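Local coordinates for protein aminoglycoside N(3)-acetyltransferase (Enterobacter cloacae, PDB 6NP4) that probably confers aminoglycoside resistance by transferring the acetyl group of acetyl-CoA to the 3-amino group of 2-deoxystreptamine antibiotics such as tobramycin, at residues 117-122 / 138-143; 169-174 / 221-226; 180-185 / 208-213. All coordinates share one frame; numbering follows the deposited sequence. Where two conformers were deposited one is given.

In the fold
The three contacts lie round one bound tobramycin, and each has a residue touching it. Contacts 1 and 2 have centres about 15 Å apart and meet where Y141 and its neighbours pack on H171 and Y172. Contacts 2 and 3 have centres about 11 Å apart and touch through E174, K182 and I210. Contacts 1 and 3 do not touch; their centres are about 17 Å apart. Contact 1 comes first along the chain; both segments of contact 3 lie between those of contact 2. Contact 1 joins the start of strand 121-124 to a loop, contact 2 pairs helices 170-176 and 222-233, and contact 3 lies by the hairpin 184-193/196-205. Distant parts of the chain thus build the antibiotic site.

Contact 1 (117-122 / 138-143); sequences PDASMA and GAAYGP. With TOY (tobramycin), chain B.
Y141 has CG anti to its carbonyl carbon (chi1 -49°), and the hydroxyl end of its ring comes beside A119 and is directed to the antibiotic. D118 has CG opposite the backbone N (chi1 -169°), which carries its carboxylate to the same ligand. The two polar ends do not bond directly. A water joins them, donating to D118 OD2 at 2.7 Å and also hydrogen-bonded to Y141 OH.

Away from the water the contact is apolar. A119 CB touches A140 CB at 3.8 Å. It also meets the Y141 ring obliquely, 3.8 Å from Y141 CZ. The bent M121 chain crosses the tyrosine at about a right angle. Its methyl reaches the ring edge, with M121 CE 3.9 Å from Y141 CE1.

This packing joins the entry to strand 121-124 of the mixed sheet to the loop between helices 128-132 and 146-152. It forms one wall of the aminoglycoside site. F59 meets the Y141 ring edge-to-face, and the H171 ring also packs against it.

Tobramycin uses both carboxylate oxygens of D118. Its N33 donates to D118 OD1 at 2.8 Å, and its O23 donates to D118 OD2 at 2.6 Å. Both groups are on an amino sugar. S65 OG gives D118 OD1 a second partner. Tobramycin N12, on the central 2-deoxystreptamine ring, donates to Y141 OH at 3.0 Å.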
loop_
_atom_site.group_PDB
_atom_site.type_symbol
_atom_site.label_atom_id
_atom_site.label_comp_id
_atom_site.label_asym_id
_atom_site.label_seq_id
_atom_site.Cartn_x
_atom_site.Cartn_y
_atom_site.Cartn_z
ATOM N N PRO A 117 -11.631 4.385 3.606
ATOM C CA PRO A 117 -12.072 3.000 3.378
ATOM C C PRO A 117 -11.445 2.342 2.164
ATOM O O PRO A 117 -11.190 1.136 2.181
ATOM C CB PRO A 117 -13.594 3.146 3.239
ATOM C CG PRO A 117 -13.894 4.380 4.001
ATOM C CD PRO A 117 -12.768 5.307 3.699
ATOM N N ASP A 118 -11.196 3.092 1.093
ATOM C CA ASP A 118 -10.654 2.489 -0.118
ATOM C C ASP A 118 -9.132 2.383 -0.059
ATOM O O ASP A 118 -8.564 1.413 -0.560
ATOM C CB ASP A 118 -11.106 3.284 -1.347
ATOM C CG ASP A 118 -10.803 2.556 -2.633
ATOM O OD1 ASP A 118 -11.438 1.516 -2.909
ATOM O OD2 ASP A 118 -9.900 3.007 -3.364
ATOM N N ALA A 119 -8.482 3.384 0.516
ATOM C CA ALA A 119 -7.021 3.446 0.583
ATOM C C ALA A 119 -6.483 2.938 1.923
ATOM O O ALA A 119 -5.320 3.189 2.250
ATOM C CB ALA A 119 -6.566 4.877 0.337
ATOM N N SER A 120 -7.288 2.208 2.693
ATOM C CA SER A 120 -6.943 1.944 4.087
ATOM C C SER A 120 -5.554 1.330 4.243
ATOM O O SER A 120 -5.171 0.401 3.530
ATOM C CB SER A 120 -7.995 1.018 4.699
ATOM O OG SER A 120 -7.843 0.905 6.112
ATOM N N MET A 121 -4.838 1.830 5.245
ATOM C CA MET A 121 -3.489 1.394 5.601
ATOM C C MET A 121 -3.467 0.867 7.031
ATOM O O MET A 121 -4.039 1.483 7.936
ATOM C CB MET A 121 -2.549 2.593 5.536
ATOM C CG MET A 121 -2.509 3.308 4.199
ATOM S SD MET A 121 -1.464 2.454 3.008
ATOM C CE MET A 121 -1.942 3.250 1.490
ATOM N N ALA A 122 -2.743 -0.232 7.234
ATOM C CA ALA A 122 -2.594 -0.861 8.540
ATOM C C ALA A 122 -1.161 -0.689 9.003
ATOM O O ALA A 122 -0.242 -0.807 8.202
ATOM C CB ALA A 122 -2.914 -2.333 8.452
ATOM N N GLY A 138 -10.016 12.246 -0.244
ATOM C CA GLY A 138 -9.326 13.220 -1.067
ATOM C C GLY A 138 -7.825 13.237 -0.891
ATOM O O GLY A 138 -7.158 13.975 -1.613
ATOM N N ALA A 139 -7.280 12.423 0.026
ATOM C CA ALA A 139 -5.840 12.317 0.302
ATOM C C ALA A 139 -5.449 10.835 0.406
ATOM O O ALA A 139 -4.913 10.351 1.415
ATOM C CB ALA A 139 -5.471 13.080 1.566
ATOM N N ALA A 140 -5.707 10.087 -0.655
ATOM C CA ALA A 140 -5.520 8.639 -0.620
ATOM C C ALA A 140 -4.052 8.256 -0.467
ATOM O O ALA A 140 -3.701 7.528 0.468
ATOM C CB ALA A 140 -6.140 7.969 -1.843
ATOM N N TYR A 141 -3.192 8.715 -1.394
ATOM C CA TYR A 141 -1.789 8.308 -1.452
ATOM C C TYR A 141 -0.819 9.472 -1.481
ATOM O O TYR A 141 0.396 9.246 -1.559
ATOM C CB TYR A 141 -1.515 7.386 -2.658
ATOM C CG TYR A 141 -2.507 6.280 -2.752
ATOM C CD1 TYR A 141 -2.538 5.234 -1.834
ATOM C CD2 TYR A 141 -3.519 6.332 -3.692
ATOM C CE1 TYR A 141 -3.503 4.270 -1.883
ATOM C CE2 TYR A 141 -4.496 5.348 -3.742
ATOM C CZ TYR A 141 -4.489 4.326 -2.832
ATOM O OH TYR A 141 -5.483 3.359 -2.838
ATOM N N GLY A 142 -1.319 10.690 -1.490
ATOM C CA GLY A 142 -0.508 11.858 -1.668
ATOM C C GLY A 142 -0.161 12.557 -0.373
ATOM O O GLY A 142 -0.142 11.960 0.713
ATOM N N PRO A 143 0.135 13.851 -0.461
ATOM C CA PRO A 143 0.360 14.656 0.737
ATOM C C PRO A 143 -0.728 14.417 1.781
ATOM O O PRO A 143 -1.918 14.287 1.472
ATOM C CB PRO A 143 0.341 16.086 0.190
ATOM C CG PRO A 143 0.918 15.920 -1.215
ATOM C CD PRO A 143 0.329 14.632 -1.704
HETATM C C11 TOY B . -4.012 -2.534 -10.042
HETATM O O11 TOY B . -3.464 -1.676 -9.091
HETATM C C21 TOY B . -3.083 -3.762 -10.165
HETATM N N21 TOY B . -2.910 -4.364 -8.811
HETATM C C31 TOY B . -1.771 -3.413 -10.716
HETATM C C41 TOY B . -1.901 -2.698 -12.001
HETATM O O41 TOY B . -0.637 -2.143 -12.390
HETATM C C51 TOY B . -2.860 -1.517 -11.911
HETATM O O51 TOY B . -4.156 -1.921 -11.357
HETATM C C61 TOY B . -3.089 -0.952 -13.278
HETATM N N61 TOY B . -3.926 0.233 -13.197
HETATM C C12 TOY B . -5.266 0.931 -6.253
HETATM N N12 TOY B . -5.840 2.077 -5.548
HETATM C C22 TOY B . -3.896 1.310 -6.829
HETATM C C32 TOY B . -3.280 0.097 -7.554
HETATM N N32 TOY B . -2.014 0.476 -8.166
HETATM C C42 TOY B . -4.167 -0.508 -8.664
HETATM C C52 TOY B . -5.583 -0.753 -8.131
HETATM O O52 TOY B . -6.447 -1.062 -9.196
HETATM C C62 TOY B . -6.168 0.466 -7.395
HETATM O O62 TOY B . -7.419 0.110 -6.857
HETATM C C13 TOY B . -8.489 0.947 -7.117
HETATM C C23 TOY B . -9.435 0.831 -5.934
HETATM O O23 TOY B . -8.699 1.189 -4.776
HETATM C C33 TOY B . -9.983 -0.551 -5.802
HETATM N N33 TOY B . -10.916 -0.611 -4.606
HETATM C C43 TOY B . -10.652 -0.988 -7.078
HETATM O O43 TOY B . -11.071 -2.347 -6.979
HETATM C C53 TOY B . -9.680 -0.833 -8.255
HETATM O O53 TOY B . -9.235 0.555 -8.311
HETATM C C63 TOY B . -10.271 -1.241 -9.574
HETATM O O63 TOY B . -11.469 -0.562 -9.815
HETATM O O HOH W 1 -7.853 4.772 -3.064
#

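Contact 2 (169-174 / 221-226); sequences ALHYAE and DAVERI. With TOY (tobramycin), chain B.
The CG2 methyl of V223 lies over one face of the H171 imidazole, and the two side chains cross at about a right angle. V223 CG2 is 3.8 Å from the centroid of the H171 ring, a CH-pi contact. With CG1 anti to the backbone N (chi1 170°), CG2 lies anti to the carbonyl carbon and is turned to the ring. L170 packs beside V223, with L170 CB 4.0 Å from V223 CG2. L170 CD1 meets I226 CG2 at 3.9 Å. These side chains fill the junction of helices 170-176 and 222-233, whose short segments cross at 109°.

The histidine edge carries polar partners at both nitrogens. H171 ND1 donates to E174 OE2 at 2.8 Å, almost straight and in the ring plane. The proton meets that oxygen from above the carboxylate plane.

A water donates to E174 OE1 at 2.6 Å and accepts from V223 N. D221 is the N-cap of helix 222-233: its OD1 accepts from E224 N, while OD2 accepts from tobramycin O41 at 2.8 Å.

H171 also belongs to the acetyl-CoA site. The bond to E174 would hold the rotation of its ring and present H171 NE2 as acceptor to tobramycin N32, 2.9 Å away on the deoxystreptamine ring.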
loop_
_atom_site.group_PDB
_atom_site.type_symbol
_atom_site.label_atom_id
_atom_site.label_comp_id
_atom_site.label_asym_id
_atom_site.label_seq_id
_atom_site.Cartn_x
_atom_site.Cartn_y
_atom_site.Cartn_z
ATOM N N ALA A 169 3.593 3.207 -2.957
ATOM C CA ALA A 169 4.143 4.506 -2.620
ATOM C C ALA A 169 4.323 5.387 -3.849
ATOM O O ALA A 169 4.343 6.612 -3.711
ATOM C CB ALA A 169 5.477 4.364 -1.894
ATOM N N LEU A 170 4.500 4.797 -5.041
ATOM C CA LEU A 170 4.680 5.623 -6.239
ATOM C C LEU A 170 3.422 6.390 -6.613
ATOM O O LEU A 170 3.525 7.362 -7.381
ATOM C CB LEU A 170 5.195 4.790 -7.415
ATOM C CG LEU A 170 6.712 4.621 -7.417
ATOM C CD1 LEU A 170 7.125 3.523 -8.377
ATOM C CD2 LEU A 170 7.394 5.951 -7.734
ATOM N N HIS A 171 2.264 6.060 -6.058
ATOM C CA HIS A 171 1.103 6.929 -6.243
ATOM C C HIS A 171 1.308 8.302 -5.607
ATOM O O HIS A 171 0.664 9.265 -6.034
ATOM C CB HIS A 171 -0.183 6.271 -5.735
ATOM C CG HIS A 171 -0.568 5.054 -6.512
ATOM N ND1 HIS A 171 -0.765 5.067 -7.875
ATOM C CD2 HIS A 171 -0.801 3.780 -6.124
ATOM C CE1 HIS A 171 -1.096 3.855 -8.286
ATOM N NE2 HIS A 171 -1.126 3.053 -7.244
ATOM N N TYR A 172 2.215 8.433 -4.631
ATOM C CA TYR A 172 2.561 9.749 -4.127
ATOM C C TYR A 172 3.233 10.576 -5.230
ATOM O O TYR A 172 2.966 11.774 -5.375
ATOM C CB TYR A 172 3.482 9.625 -2.898
ATOM C CG TYR A 172 3.861 10.947 -2.294
ATOM C CD1 TYR A 172 4.877 11.718 -2.833
ATOM C CD2 TYR A 172 3.195 11.457 -1.186
ATOM C CE1 TYR A 172 5.197 12.941 -2.308
ATOM C CE2 TYR A 172 3.505 12.672 -0.651
ATOM C CZ TYR A 172 4.509 13.427 -1.233
ATOM O OH TYR A 172 4.826 14.658 -0.733
ATOM N N ALA A 173 4.154 9.966 -5.976
ATOM C CA ALA A 173 4.816 10.691 -7.061
ATOM C C ALA A 173 3.796 11.203 -8.066
ATOM O O ALA A 173 3.900 12.332 -8.555
ATOM C CB ALA A 173 5.841 9.787 -7.743
ATOM N N GLU A 174 2.805 10.370 -8.389
ATOM C CA GLU A 174 1.755 10.794 -9.305
ATOM C C GLU A 174 0.985 11.978 -8.741
ATOM O O GLU A 174 0.662 12.922 -9.470
ATOM C CB GLU A 174 0.805 9.622 -9.579
ATOM C CG GLU A 174 1.415 8.464 -10.324
ATOM C CD GLU A 174 0.454 7.365 -10.613
ATOM O OE1 GLU A 174 0.516 6.811 -11.716
ATOM O OE2 GLU A 174 -0.396 7.081 -9.766
ATOM N N ASP A 221 0.705 0.585 -16.082
ATOM C CA ASP A 221 0.457 1.904 -15.536
ATOM C C ASP A 221 1.789 2.614 -15.276
ATOM O O ASP A 221 2.873 2.084 -15.549
ATOM C CB ASP A 221 -0.487 1.828 -14.326
ATOM C CG ASP A 221 0.072 1.014 -13.151
ATOM O OD1 ASP A 221 1.287 0.780 -13.109
ATOM O OD2 ASP A 221 -0.726 0.636 -12.250
ATOM N N ALA A 222 1.708 3.853 -14.780
ATOM C CA ALA A 222 2.919 4.634 -14.544
ATOM C C ALA A 222 3.747 4.049 -13.403
ATOM O O ALA A 222 4.983 4.077 -13.454
ATOM C CB ALA A 222 2.591 6.081 -14.236
ATOM N N VAL A 223 3.099 3.526 -12.355
ATOM C CA VAL A 223 3.843 2.900 -11.261
ATOM C C VAL A 223 4.749 1.803 -11.821
ATOM O O VAL A 223 5.954 1.730 -11.517
ATOM C CB VAL A 223 2.855 2.337 -10.220
ATOM C CG1 VAL A 223 3.580 1.449 -9.185
ATOM C CG2 VAL A 223 2.110 3.458 -9.519
ATOM N N GLU A 224 4.178 0.916 -12.636
ATOM C CA GLU A 224 4.954 -0.184 -13.193
ATOM C C GLU A 224 6.090 0.320 -14.071
ATOM O O GLU A 224 7.229 -0.168 -13.982
ATOM C CB GLU A 224 4.051 -1.146 -13.965
ATOM C CG GLU A 224 4.819 -2.258 -14.652
ATOM C CD GLU A 224 3.971 -3.368 -15.261
ATOM O OE1 GLU A 224 4.547 -4.203 -15.994
ATOM O OE2 GLU A 224 2.746 -3.418 -15.013
ATOM N N ARG A 225 5.812 1.301 -14.931
ATOM C CA ARG A 225 6.850 1.807 -15.818
ATOM C C ARG A 225 7.975 2.476 -15.047
ATOM O O ARG A 225 9.159 2.272 -15.357
ATOM C CB ARG A 225 6.238 2.795 -16.799
ATOM C CG ARG A 225 5.297 2.129 -17.788
ATOM C CD ARG A 225 4.626 3.134 -18.640
ATOM N NE ARG A 225 3.356 2.634 -19.163
ATOM C CZ ARG A 225 2.863 2.933 -20.360
ATOM N NH1 ARG A 225 3.548 3.714 -21.196
ATOM N NH2 ARG A 225 1.680 2.440 -20.715
ATOM N N ILE A 226 7.627 3.273 -14.033
ATOM C CA ILE A 226 8.648 3.927 -13.222
ATOM C C ILE A 226 9.478 2.883 -12.490
ATOM O O ILE A 226 10.715 2.949 -12.469
ATOM C CB ILE A 226 7.992 4.894 -12.225
ATOM C CG1 ILE A 226 7.333 6.068 -12.949
ATOM C CG2 ILE A 226 9.018 5.364 -11.181
ATOM C CD1 ILE A 226 6.364 6.824 -12.080
HETATM C C11 TOY B . -4.012 -2.534 -10.042
HETATM O O11 TOY B . -3.464 -1.676 -9.091
HETATM C C21 TOY B . -3.083 -3.762 -10.165
HETATM N N21 TOY B . -2.910 -4.364 -8.811
HETATM C C31 TOY B . -1.771 -3.413 -10.716
HETATM C C41 TOY B . -1.901 -2.698 -12.001
HETATM O O41 TOY B . -0.637 -2.143 -12.390
HETATM C C51 TOY B . -2.860 -1.517 -11.911
HETATM O O51 TOY B . -4.156 -1.921 -11.357
HETATM C C61 TOY B . -3.089 -0.952 -13.278
HETATM N N61 TOY B . -3.926 0.233 -13.197
HETATM C C12 TOY B . -5.266 0.931 -6.253
HETATM N N12 TOY B . -5.840 2.077 -5.548
HETATM C C22 TOY B . -3.896 1.310 -6.829
HETATM C C32 TOY B . -3.280 0.097 -7.554
HETATM N N32 TOY B . -2.014 0.476 -8.166
HETATM C C42 TOY B . -4.167 -0.508 -8.664
HETATM C C52 TOY B . -5.583 -0.753 -8.131
HETATM O O52 TOY B . -6.447 -1.062 -9.196
HETATM C C62 TOY B . -6.168 0.466 -7.395
HETATM O O62 TOY B . -7.419 0.110 -6.857
HETATM C C13 TOY B . -8.489 0.947 -7.117
HETATM C C23 TOY B . -9.435 0.831 -5.934
HETATM O O23 TOY B . -8.699 1.189 -4.776
HETATM C C33 TOY B . -9.983 -0.551 -5.802
HETATM N N33 TOY B . -10.916 -0.611 -4.606
HETATM C C43 TOY B . -10.652 -0.988 -7.078
HETATM O O43 TOY B . -11.071 -2.347 -6.979
HETATM C C53 TOY B . -9.680 -0.833 -8.255
HETATM O O53 TOY B . -9.235 0.555 -8.311
HETATM C C63 TOY B . -10.271 -1.241 -9.574
HETATM O O63 TOY B . -11.469 -0.562 -9.815
HETATM O O HOH W 2 0.023 4.411 -12.468
#

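Contact 3 (180-185 / 208-213); sequences EGKRRV and NGILDE. With TOY (tobramycin), chain B.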
loop_
_atom_site.group_PDB
_atom_site.type_symbol
_atom_site.label_atom_id
_atom_site.label_comp_id
_atom_site.label_asym_id
_atom_site.label_seq_id
_atom_site.Cartn_x
_atom_site.Cartn_y
_atom_site.Cartn_z
ATOM N N GLU A 180 0.858 18.077 -16.960
ATOM C CA GLU A 180 -0.444 18.399 -17.515
ATOM C C GLU A 180 -1.270 17.132 -17.731
ATOM O O GLU A 180 -0.743 16.038 -17.953
ATOM C CB GLU A 180 -0.279 19.175 -18.828
ATOM C CG GLU A 180 0.386 18.410 -19.952
ATOM C CD GLU A 180 0.487 19.241 -21.254
ATOM O OE1 GLU A 180 -0.087 20.355 -21.319
ATOM O OE2 GLU A 180 1.142 18.784 -22.218
ATOM N N GLY A 181 -2.585 17.303 -17.707
ATOM C CA GLY A 181 -3.488 16.232 -18.076
ATOM C C GLY A 181 -3.771 15.206 -17.006
ATOM O O GLY A 181 -4.225 14.112 -17.336
ATOM N N LYS A 182 -3.484 15.490 -15.736
ATOM C CA LYS A 182 -3.649 14.470 -14.713
ATOM C C LYS A 182 -5.111 14.078 -14.548
ATOM O O LYS A 182 -6.000 14.929 -14.479
ATOM C CB LYS A 182 -3.089 14.975 -13.399
ATOM C CG LYS A 182 -1.571 15.145 -13.464
ATOM C CD LYS A 182 -1.038 16.002 -12.303
ATOM C CE LYS A 182 -1.029 15.263 -11.019
ATOM N NZ LYS A 182 -0.295 15.961 -9.954
ATOM N N ARG A 183 -5.354 12.778 -14.499
ATOM C CA ARG A 183 -6.692 12.225 -14.342
ATOM C C ARG A 183 -7.116 12.218 -12.880
ATOM O O ARG A 183 -6.323 11.900 -11.980
ATOM C CB ARG A 183 -6.707 10.787 -14.836
ATOM C CG ARG A 183 -6.501 10.655 -16.340
ATOM C CD ARG A 183 -6.238 9.238 -16.753
ATOM N NE ARG A 183 -7.280 8.290 -16.391
ATOM C CZ ARG A 183 -8.217 7.852 -17.223
ATOM N NH1 ARG A 183 -8.282 8.298 -18.462
ATOM N NH2 ARG A 183 -9.112 6.965 -16.808
ATOM N N ARG A 184 -8.387 12.540 -12.665
ATOM C CA ARG A 184 -9.015 12.457 -11.370
ATOM C C ARG A 184 -10.241 11.563 -11.476
ATOM O O ARG A 184 -10.785 11.323 -12.566
ATOM C CB ARG A 184 -9.362 13.849 -10.823
ATOM C CG ARG A 184 -8.128 14.698 -10.583
ATOM C CD ARG A 184 -8.400 16.068 -10.041
ATOM N NE ARG A 184 -9.037 16.030 -8.735
ATOM C CZ ARG A 184 -8.399 15.836 -7.591
ATOM N NH1 ARG A 184 -7.087 15.629 -7.567
ATOM N NH2 ARG A 184 -9.080 15.837 -6.464
ATOM N N VAL A 185 -10.656 11.043 -10.328
ATOM C CA VAL A 185 -11.842 10.206 -10.204
ATOM C C VAL A 185 -12.698 10.768 -9.083
ATOM O O VAL A 185 -12.192 11.387 -8.139
ATOM C CB VAL A 185 -11.499 8.726 -9.907
ATOM C CG1 VAL A 185 -10.872 8.042 -11.111
ATOM C CG2 VAL A 185 -10.633 8.592 -8.645
ATOM N N ASN A 208 -5.563 4.383 -10.975
ATOM C CA ASN A 208 -5.459 3.410 -12.049
ATOM C C ASN A 208 -4.829 4.007 -13.301
ATOM O O ASN A 208 -5.121 3.568 -14.416
ATOM C CB ASN A 208 -6.818 2.780 -12.341
ATOM C CG ASN A 208 -7.237 1.863 -11.238
ATOM O OD1 ASN A 208 -8.311 2.002 -10.639
ATOM N ND2 ASN A 208 -6.405 0.900 -10.966
ATOM N N GLY A 209 -4.008 5.037 -13.138
ATOM C CA GLY A 209 -3.261 5.625 -14.239
ATOM C C GLY A 209 -3.410 7.131 -14.206
ATOM O O GLY A 209 -4.510 7.660 -14.410
ATOM N N ILE A 210 -2.304 7.842 -13.988
ATOM C CA ILE A 210 -2.381 9.274 -13.751
ATOM C C ILE A 210 -2.617 10.053 -15.046
ATOM O O ILE A 210 -3.109 11.176 -14.995
ATOM C CB ILE A 210 -1.133 9.755 -12.985
ATOM C CG1 ILE A 210 -1.306 11.192 -12.449
ATOM C CG2 ILE A 210 0.113 9.596 -13.828
ATOM C CD1 ILE A 210 -2.431 11.388 -11.460
ATOM N N LEU A 211 -2.217 9.502 -16.186
ATOM C CA LEU A 211 -2.522 10.077 -17.491
ATOM C C LEU A 211 -3.227 9.023 -18.327
ATOM O O LEU A 211 -3.105 7.815 -18.075
ATOM C CB LEU A 211 -1.265 10.525 -18.256
ATOM C CG LEU A 211 -0.335 11.545 -17.608
ATOM C CD1 LEU A 211 0.795 11.843 -18.566
ATOM C CD2 LEU A 211 -1.034 12.811 -17.207
ATOM N N ASP A 212 -3.922 9.492 -19.367
ATOM C CA ASP A 212 -4.635 8.579 -20.257
ATOM C C ASP A 212 -3.739 7.441 -20.744
ATOM O O ASP A 212 -4.163 6.276 -20.788
ATOM C CB ASP A 212 -5.199 9.348 -21.451
ATOM C CG ASP A 212 -6.274 10.357 -21.062
ATOM O OD1 ASP A 212 -6.855 10.236 -19.978
ATOM O OD2 ASP A 212 -6.563 11.247 -21.887
ATOM N N GLU A 213 -2.488 7.741 -21.102
ATOM C CA GLU A 213 -1.618 6.726 -21.676
ATOM C C GLU A 213 -1.197 5.676 -20.665
ATOM O O GLU A 213 -0.650 4.640 -21.063
ATOM C CB GLU A 213 -0.386 7.374 -22.308
ATOM C CG GLU A 213 0.535 8.066 -21.333
ATOM C CD GLU A 213 1.460 9.015 -22.056
ATOM O OE1 GLU A 213 2.595 8.614 -22.371
ATOM O OE2 GLU A 213 1.044 10.169 -22.304
HETATM C C11 TOY B . -4.012 -2.534 -10.042
HETATM O O11 TOY B . -3.464 -1.676 -9.091
HETATM C C21 TOY B . -3.083 -3.762 -10.165
HETATM N N21 TOY B . -2.910 -4.364 -8.811
HETATM C C31 TOY B . -1.771 -3.413 -10.716
HETATM C C41 TOY B . -1.901 -2.698 -12.001
HETATM O O41 TOY B . -0.637 -2.143 -12.390
HETATM C C51 TOY B . -2.860 -1.517 -11.911
HETATM O O51 TOY B . -4.156 -1.921 -11.357
HETATM C C61 TOY B . -3.089 -0.952 -13.278
HETATM N N61 TOY B . -3.926 0.233 -13.197
HETATM C C12 TOY B . -5.266 0.931 -6.253
HETATM N N12 TOY B . -5.840 2.077 -5.548
HETATM C C22 TOY B . -3.896 1.310 -6.829
HETATM C C32 TOY B . -3.280 0.097 -7.554
HETATM N N32 TOY B . -2.014 0.476 -8.166
HETATM C C42 TOY B . -4.167 -0.508 -8.664
HETATM C C52 TOY B . -5.583 -0.753 -8.131
HETATM O O52 TOY B . -6.447 -1.062 -9.196
HETATM C C62 TOY B . -6.168 0.466 -7.395
HETATM O O62 TOY B . -7.419 0.110 -6.857
HETATM C C13 TOY B . -8.489 0.947 -7.117
HETATM C C23 TOY B . -9.435 0.831 -5.934
HETATM O O23 TOY B . -8.699 1.189 -4.776
HETATM C C33 TOY B . -9.983 -0.551 -5.802
HETATM N N33 TOY B . -10.916 -0.611 -4.606
HETATM C C43 TOY B . -10.652 -0.988 -7.078
HETATM O O43 TOY B . -11.071 -2.347 -6.979
HETATM C C53 TOY B . -9.680 -0.833 -8.255
HETATM O O53 TOY B . -9.235 0.555 -8.311
HETATM C C63 TOY B . -10.271 -1.241 -9.574
HETATM O O63 TOY B . -11.469 -0.562 -9.815
HETATM O O HOH W 3 -4.218 12.387 -19.462
#
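The carbonyl oxygen of I210 takes a hydrogen bond from R183 N at 2.8 Å, nearly straight at 169°. The same oxygen receives a CA-H...O contact from K182, with K182 CA 3.3 Å from I210 O. One strong and one weaker contact from 180-185 thus meet at one backbone atom.

The R183 side chain then runs over the loop backbone. Its CD lies 3.3 Å from G209 O. A bend at chi3 (58°) turns the guanidinium to D212. There R183 NH1 forms a salt bridge with D212 OD1 at 2.8 Å. The oxygen is in the guanidinium plane, but the carboxylate plane is turned 82° from it. The donor meets the oxygen on the anti side, well out of the carboxylate plane. D206 is a second acidic partner, at R183 NE.

Next to the salt bridge a water donates to G181 O at 2.7 Å and accepts from D212 N. L211 CD2 packs against the backbone of E180 and G181. K182 and I210 lie side by side, while K182 NZ goes on to A177 O and A175 O.

The contact ties the lead-in to strand 184-193 to the loop leaving strand 196-205, at the base of that hairpin, between the end of helix 170-176 and the approach to helix 222-233.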